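Local coordinates for protein acetyltransferase, GNAT family (Colwellia psychrerythraea, PDB 3IWG) that probably transfers an acyl group, most likely acetyl from acetyl-coenzyme A, as in other GNAT-family acetyltransferases, at residues A[33-38]-A[65-70]; A[99-104]-A[121-126]. All blocks are in the same frame, centred on the assembly; numbering follows the deposited sequence. Where two conformers were deposited one is given.

Contact 1: A[33-38]-A[65-70]; sequences GMWHFG and YLLQYY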
loop_
_atom_site.group_PDB
_atom_site.type_symbol
_atom_site.label_atom_id
_atom_site.label_comp_id
_atom_site.label_asym_id
_atom_site.label_seq_id
_atom_site.Cartn_x
_atom_site.Cartn_y
_atom_site.Cartn_z
ATOM N N GLY A 33 -2.189 16.145 4.345
ATOM C CA GLY A 33 -2.422 14.697 4.443
ATOM C C GLY A 33 -1.226 13.757 4.556
ATOM O O GLY A 33 -1.225 12.847 5.378
HETATM N N MSE A 34 -0.187 13.977 3.752
HETATM C CA MSE A 34 0.954 13.042 3.780
HETATM C C MSE A 34 1.687 13.270 5.082
HETATM O O MSE A 34 2.018 12.313 5.756
HETATM C CB MSE A 34 1.909 13.189 2.576
HETATM C CG MSE A 34 2.211 11.875 1.831
HETATM SE SE MSE A 34 2.466 10.147 2.854
HETATM C CE MSE A 34 0.985 9.146 2.046
ATOM N N TRP A 35 1.876 14.526 5.471
ATOM C CA TRP A 35 2.527 14.811 6.756
ATOM C C TRP A 35 1.763 14.258 7.958
ATOM O O TRP A 35 2.344 13.545 8.789
ATOM C CB TRP A 35 2.766 16.290 6.926
ATOM C CG TRP A 35 3.888 16.699 6.163
ATOM C CD1 TRP A 35 3.885 17.091 4.880
ATOM C CD2 TRP A 35 5.238 16.669 6.581
ATOM N NE1 TRP A 35 5.172 17.369 4.458
ATOM C CE2 TRP A 35 6.026 17.113 5.486
ATOM C CE3 TRP A 35 5.869 16.328 7.781
ATOM C CZ2 TRP A 35 7.416 17.216 5.540
ATOM C CZ3 TRP A 35 7.265 16.434 7.843
ATOM C CH2 TRP A 35 8.026 16.888 6.714
ATOM N N HIS A 36 0.470 14.525 8.026
ATOM C CA HIS A 36 -0.268 14.266 9.270
ATOM C C HIS A 36 -1.021 12.976 9.320
ATOM O O HIS A 36 -1.258 12.491 10.407
ATOM C CB HIS A 36 -1.166 15.432 9.638
ATOM C CG HIS A 36 -0.380 16.581 10.158
ATOM N ND1 HIS A 36 0.080 17.592 9.338
ATOM C CD2 HIS A 36 0.196 16.784 11.366
ATOM C CE1 HIS A 36 0.881 18.380 10.030
ATOM N NE2 HIS A 36 0.959 17.918 11.264
ATOM N N PHE A 37 -1.360 12.388 8.167
ATOM C CA PHE A 37 -1.964 11.062 8.167
ATOM C C PHE A 37 -1.131 9.943 7.563
ATOM O O PHE A 37 -1.510 8.788 7.654
ATOM C CB PHE A 37 -3.331 11.144 7.516
ATOM C CG PHE A 37 -4.128 12.236 8.077
ATOM C CD1 PHE A 37 -4.569 12.149 9.396
ATOM C CD2 PHE A 37 -4.335 13.401 7.375
ATOM C CE1 PHE A 37 -5.258 13.182 9.983
ATOM C CE2 PHE A 37 -5.052 14.463 7.971
ATOM C CZ PHE A 37 -5.499 14.343 9.275
ATOM N N GLY A 38 0.009 10.291 6.979
ATOM C CA GLY A 38 0.969 9.311 6.470
ATOM C C GLY A 38 2.090 9.239 7.473
ATOM O O GLY A 38 2.186 8.234 8.171
ATOM N N TYR A 65 13.008 14.578 14.468
ATOM C CA TYR A 65 12.272 15.790 14.279
ATOM C C TYR A 65 10.852 15.624 14.717
ATOM O O TYR A 65 10.152 14.699 14.281
ATOM C CB TYR A 65 12.295 16.220 12.813
ATOM C CG TYR A 65 13.636 16.775 12.406
ATOM C CD1 TYR A 65 14.645 15.945 11.953
ATOM C CD2 TYR A 65 13.902 18.134 12.521
ATOM C CE1 TYR A 65 15.903 16.453 11.612
ATOM C CE2 TYR A 65 15.130 18.651 12.178
ATOM C CZ TYR A 65 16.129 17.817 11.717
ATOM O OH TYR A 65 17.337 18.352 11.364
ATOM N N LEU A 66 10.438 16.559 15.565
ATOM C CA LEU A 66 9.061 16.666 15.962
ATOM C C LEU A 66 8.188 16.876 14.755
ATOM O O LEU A 66 8.556 17.539 13.795
ATOM C CB LEU A 66 8.848 17.816 16.960
ATOM C CG LEU A 66 9.008 17.542 18.461
ATOM C CD1 LEU A 66 10.299 16.825 18.750
ATOM C CD2 LEU A 66 8.946 18.869 19.317
ATOM N N LEU A 67 7.018 16.299 14.816
ATOM C CA LEU A 67 6.033 16.440 13.783
ATOM C C LEU A 67 4.768 17.045 14.366
ATOM O O LEU A 67 4.051 17.721 13.660
ATOM C CB LEU A 67 5.721 15.052 13.126
ATOM C CG LEU A 67 6.814 14.357 12.251
ATOM C CD1 LEU A 67 6.263 13.138 11.402
ATOM C CD2 LEU A 67 7.555 15.305 11.280
ATOM N N GLN A 68 4.471 16.747 15.636
ATOM C CA GLN A 68 3.236 17.202 16.297
ATOM C C GLN A 68 3.540 17.459 17.779
ATOM O O GLN A 68 4.382 16.766 18.369
ATOM C CB GLN A 68 2.129 16.144 16.178
ATOM C CG GLN A 68 1.684 15.838 14.770
ATOM C CD GLN A 68 0.538 14.793 14.700
ATOM O OE1 GLN A 68 0.401 13.949 15.575
ATOM N NE2 GLN A 68 -0.261 14.848 13.627
ATOM N N TYR A 69 2.871 18.457 18.342
ATOM C CA TYR A 69 2.974 18.803 19.760
ATOM C C TYR A 69 1.667 19.461 20.204
ATOM O O TYR A 69 1.093 20.307 19.489
ATOM C CB TYR A 69 4.109 19.758 19.997
ATOM C CG TYR A 69 4.226 20.262 21.433
ATOM C CD1 TYR A 69 3.456 21.328 21.907
ATOM C CD2 TYR A 69 5.132 19.671 22.315
ATOM C CE1 TYR A 69 3.583 21.773 23.246
ATOM C CE2 TYR A 69 5.252 20.094 23.624
ATOM C CZ TYR A 69 4.498 21.156 24.075
ATOM O OH TYR A 69 4.684 21.548 25.358
ATOM N N TYR A 70 1.174 19.058 21.359
ATOM C CA TYR A 70 -0.080 19.600 21.836
ATOM C C TYR A 70 -0.167 19.416 23.340
ATOM O O TYR A 70 0.081 18.317 23.841
ATOM C CB TYR A 70 -1.267 18.920 21.154
ATOM C CG TYR A 70 -2.587 19.403 21.658
ATOM C CD1 TYR A 70 -3.176 20.518 21.105
ATOM C CD2 TYR A 70 -3.221 18.784 22.722
ATOM C CE1 TYR A 70 -4.365 21.004 21.556
ATOM C CE2 TYR A 70 -4.441 19.256 23.195
ATOM C CZ TYR A 70 -5.003 20.386 22.614
ATOM O OH TYR A 70 -6.198 20.898 23.063
HETATM O O HOH W 1 -1.932 12.218 13.101
#
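W35 meets L67 through hydrophobic contact at the rim of the indole. L67 CD2 comes in at the ring edge, near its plane, and sits 3.6 Å from W35 CZ3; the two side chains cross at about a right angle. The W35 ring reaches out this far because its CG stands beside the backbone N, anti to the carbonyl carbon (chi1 -77°). The indole also meets the rings of F101 and F39. The second pair lies edge to edge: the Q68 amide sits at the edge of the H36 imidazole, nearly coplanar with it (17°), and the two side chains run past each other in opposite directions.

The element receiving this helix is the fourth strand of the first GNAT domain. At L67 the strand breaks its regular course, and both L67 and Q68 bond to the backbone of C59 in the strand next door, consistent with the bulge usual in this strand of the family. Helix 33-39 lies across it, the short axes 9.5 Å apart at closest and inclined at 72°.

Polar links are indirect, with no hydrogen bond passing straight between the segments. A water bridges them, donating to H36 O at 2.8 Å and accepting from Q68 NE2 at 3.2 Å. The other end of the amide, OE1, is hydrogen-bonded to K20 on helix 17-26, so both ends of the Q68 amide are held.

Contact 2: A[99-104]-A[121-126]; sequences GAFVST and KVNSLM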
loop_
_atom_site.group_PDB
_atom_site.type_symbol
_atom_site.label_atom_id
_atom_site.label_comp_id
_atom_site.label_asym_id
_atom_site.label_seq_id
_atom_site.Cartn_x
_atom_site.Cartn_y
_atom_site.Cartn_z
ATOM N N GLY A 99 15.064 18.910 15.981
ATOM C CA GLY A 99 14.285 19.955 15.366
ATOM C C GLY A 99 12.817 19.672 15.260
ATOM O O GLY A 99 12.274 18.764 15.891
ATOM N N ALA A 100 12.143 20.470 14.467
ATOM C CA ALA A 100 10.713 20.262 14.304
ATOM C C ALA A 100 10.279 20.641 12.924
ATOM O O ALA A 100 10.914 21.491 12.275
ATOM C CB ALA A 100 9.948 21.058 15.320
ATOM N N PHE A 101 9.228 19.970 12.475
ATOM C CA PHE A 101 8.451 20.409 11.339
ATOM C C PHE A 101 7.102 20.854 11.887
ATOM O O PHE A 101 6.469 20.159 12.719
ATOM C CB PHE A 101 8.214 19.291 10.303
ATOM C CG PHE A 101 9.492 18.766 9.613
ATOM C CD1 PHE A 101 9.918 19.315 8.403
ATOM C CD2 PHE A 101 10.220 17.728 10.166
ATOM C CE1 PHE A 101 11.078 18.842 7.734
ATOM C CE2 PHE A 101 11.369 17.231 9.530
ATOM C CZ PHE A 101 11.806 17.781 8.301
ATOM N N VAL A 102 6.652 21.988 11.370
ATOM C CA VAL A 102 5.497 22.666 11.846
ATOM C C VAL A 102 5.033 23.624 10.773
ATOM O O VAL A 102 5.851 24.165 10.042
ATOM C CB VAL A 102 5.831 23.443 13.137
ATOM C CG1 VAL A 102 6.740 24.579 12.815
ATOM C CG2 VAL A 102 4.577 23.887 13.856
ATOM N N SER A 103 3.708 23.783 10.648
ATOM C CA SER A 103 3.190 24.783 9.738
ATOM C C SER A 103 2.760 26.033 10.446
ATOM O O SER A 103 2.459 26.037 11.639
ATOM C CB SER A 103 2.016 24.277 8.914
ATOM O OG SER A 103 0.836 24.194 9.680
ATOM N N THR A 104 2.636 27.064 9.641
ATOM C CA THR A 104 2.057 28.306 10.057
ATOM C C THR A 104 0.594 28.236 10.459
ATOM O O THR A 104 0.035 29.267 10.863
ATOM C CB THR A 104 2.218 29.318 8.928
ATOM O OG1 THR A 104 1.480 28.872 7.786
ATOM C CG2 THR A 104 3.721 29.445 8.580
ATOM N N LYS A 121 14.457 26.538 7.638
ATOM C CA LYS A 121 14.146 26.713 6.252
ATOM C C LYS A 121 12.725 26.272 5.950
ATOM O O LYS A 121 12.122 25.474 6.683
ATOM C CB LYS A 121 15.116 25.909 5.432
ATOM C CG LYS A 121 14.981 24.425 5.648
ATOM C CD LYS A 121 16.112 23.723 4.925
ATOM C CE LYS A 121 16.439 22.351 5.504
ATOM N NZ LYS A 121 17.661 21.865 4.826
ATOM N N VAL A 122 12.196 26.783 4.850
ATOM C CA VAL A 122 10.865 26.426 4.413
ATOM C C VAL A 122 10.913 25.053 3.786
ATOM O O VAL A 122 11.803 24.759 3.061
ATOM C CB VAL A 122 10.331 27.442 3.399
ATOM C CG1 VAL A 122 8.890 27.150 3.037
ATOM C CG2 VAL A 122 10.425 28.838 4.009
ATOM N N ASN A 123 9.936 24.223 4.062
ATOM C CA ASN A 123 9.864 22.901 3.411
ATOM C C ASN A 123 8.838 22.864 2.262
ATOM O O ASN A 123 9.071 22.315 1.245
ATOM C CB ASN A 123 9.440 21.892 4.470
ATOM C CG ASN A 123 9.311 20.493 3.935
ATOM O OD1 ASN A 123 8.216 20.032 3.668
ATOM N ND2 ASN A 123 10.439 19.788 3.844
ATOM N N SER A 124 7.673 23.435 2.452
ATOM C CA SER A 124 6.681 23.427 1.402
ATOM C C SER A 124 5.657 24.487 1.597
ATOM O O SER A 124 5.612 25.144 2.627
ATOM C CB SER A 124 5.998 22.037 1.288
ATOM O OG SER A 124 5.996 21.346 2.503
ATOM N N LEU A 125 4.845 24.671 0.569
ATOM C CA LEU A 125 3.764 25.609 0.602
ATOM C C LEU A 125 2.461 24.824 0.645
ATOM O O LEU A 125 2.331 23.801 -0.045
ATOM C CB LEU A 125 3.820 26.492 -0.638
ATOM C CG LEU A 125 5.018 27.440 -0.871
ATOM C CD1 LEU A 125 6.307 26.651 -1.171
ATOM C CD2 LEU A 125 4.702 28.396 -2.009
HETATM N N MSE A 126 1.516 25.301 1.440
HETATM C CA MSE A 126 0.186 24.760 1.517
HETATM C C MSE A 126 -0.775 25.735 0.904
HETATM O O MSE A 126 -0.804 26.950 1.315
HETATM C CB MSE A 126 -0.223 24.577 2.975
HETATM C CG MSE A 126 0.616 23.568 3.690
HETATM SE SE MSE A 126 0.713 23.844 5.597
HETATM C CE MSE A 126 -1.128 23.707 6.076
#
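F101 and N123 approach each other at about a right angle, with the amide plane turned 79° from the phenyl plane. Their nearest atoms, N123 ND2 and F101 CE1, are 4.1 Å apart, and the amide nitrogen reaches the ring obliquely. CG of N123 is anti to the backbone N (chi1 179°), which carries the amide out towards the phenylalanine. Its orientation is steadied by S124 OG, which donates to N123 OD1 at 2.8 Å, tilted from the carbonyl plane. With N123 replaced by an alanine, the S124 hydroxyl is likely to lose this acceptor and a gap to open beside the F101 ring.

Farther along, S103 and M126, a selenomethionine, point at each other. The selenium of M126 rests 3.6 Å from S103 CB, and the chain then bends so that CE comes within 4.1 Å of S103 OG. That hydroxyl is taken up by hydrogen bonds to E106 OE2 and the backbone N of A105, so its meeting with M126 is van der Waals contact. L31 touches both residues.

The touching parts of the two strands run 28° apart, and strand 262-273 lies between them, antiparallel to each; N123 and S124 both face I268 there, a classic beta bulge. This C-terminal strand fills the place between fifth and sixth strands usually taken by a GNAT domain's own last strand, consistent with two GNAT-like halves sharing strands.

Overall arrangement
Contacts 1 and 2 have centres 11 Å apart and are joined by the parallel pairing of strands 65-71 and 99-103: L66 O lies 2.8 Å from F101 N, and L66 N 2.9 Å from G99 O, both probable hydrogen bonds. Side chains connect them too. W35 CZ2 comes within 3.5 Å of N123 OD1, so the indole of contact 1 packs against the amide of contact 2, while H36 and S103 both touch L31 and E106. In GNAT enzymes the splay between the fourth and fifth strands receives acetyl-coenzyme A; by topology strands 65-71 and 99-103 correspond to these, so the cofactor would probably lie nearby if this half binds one; no bound cofactor confirms it.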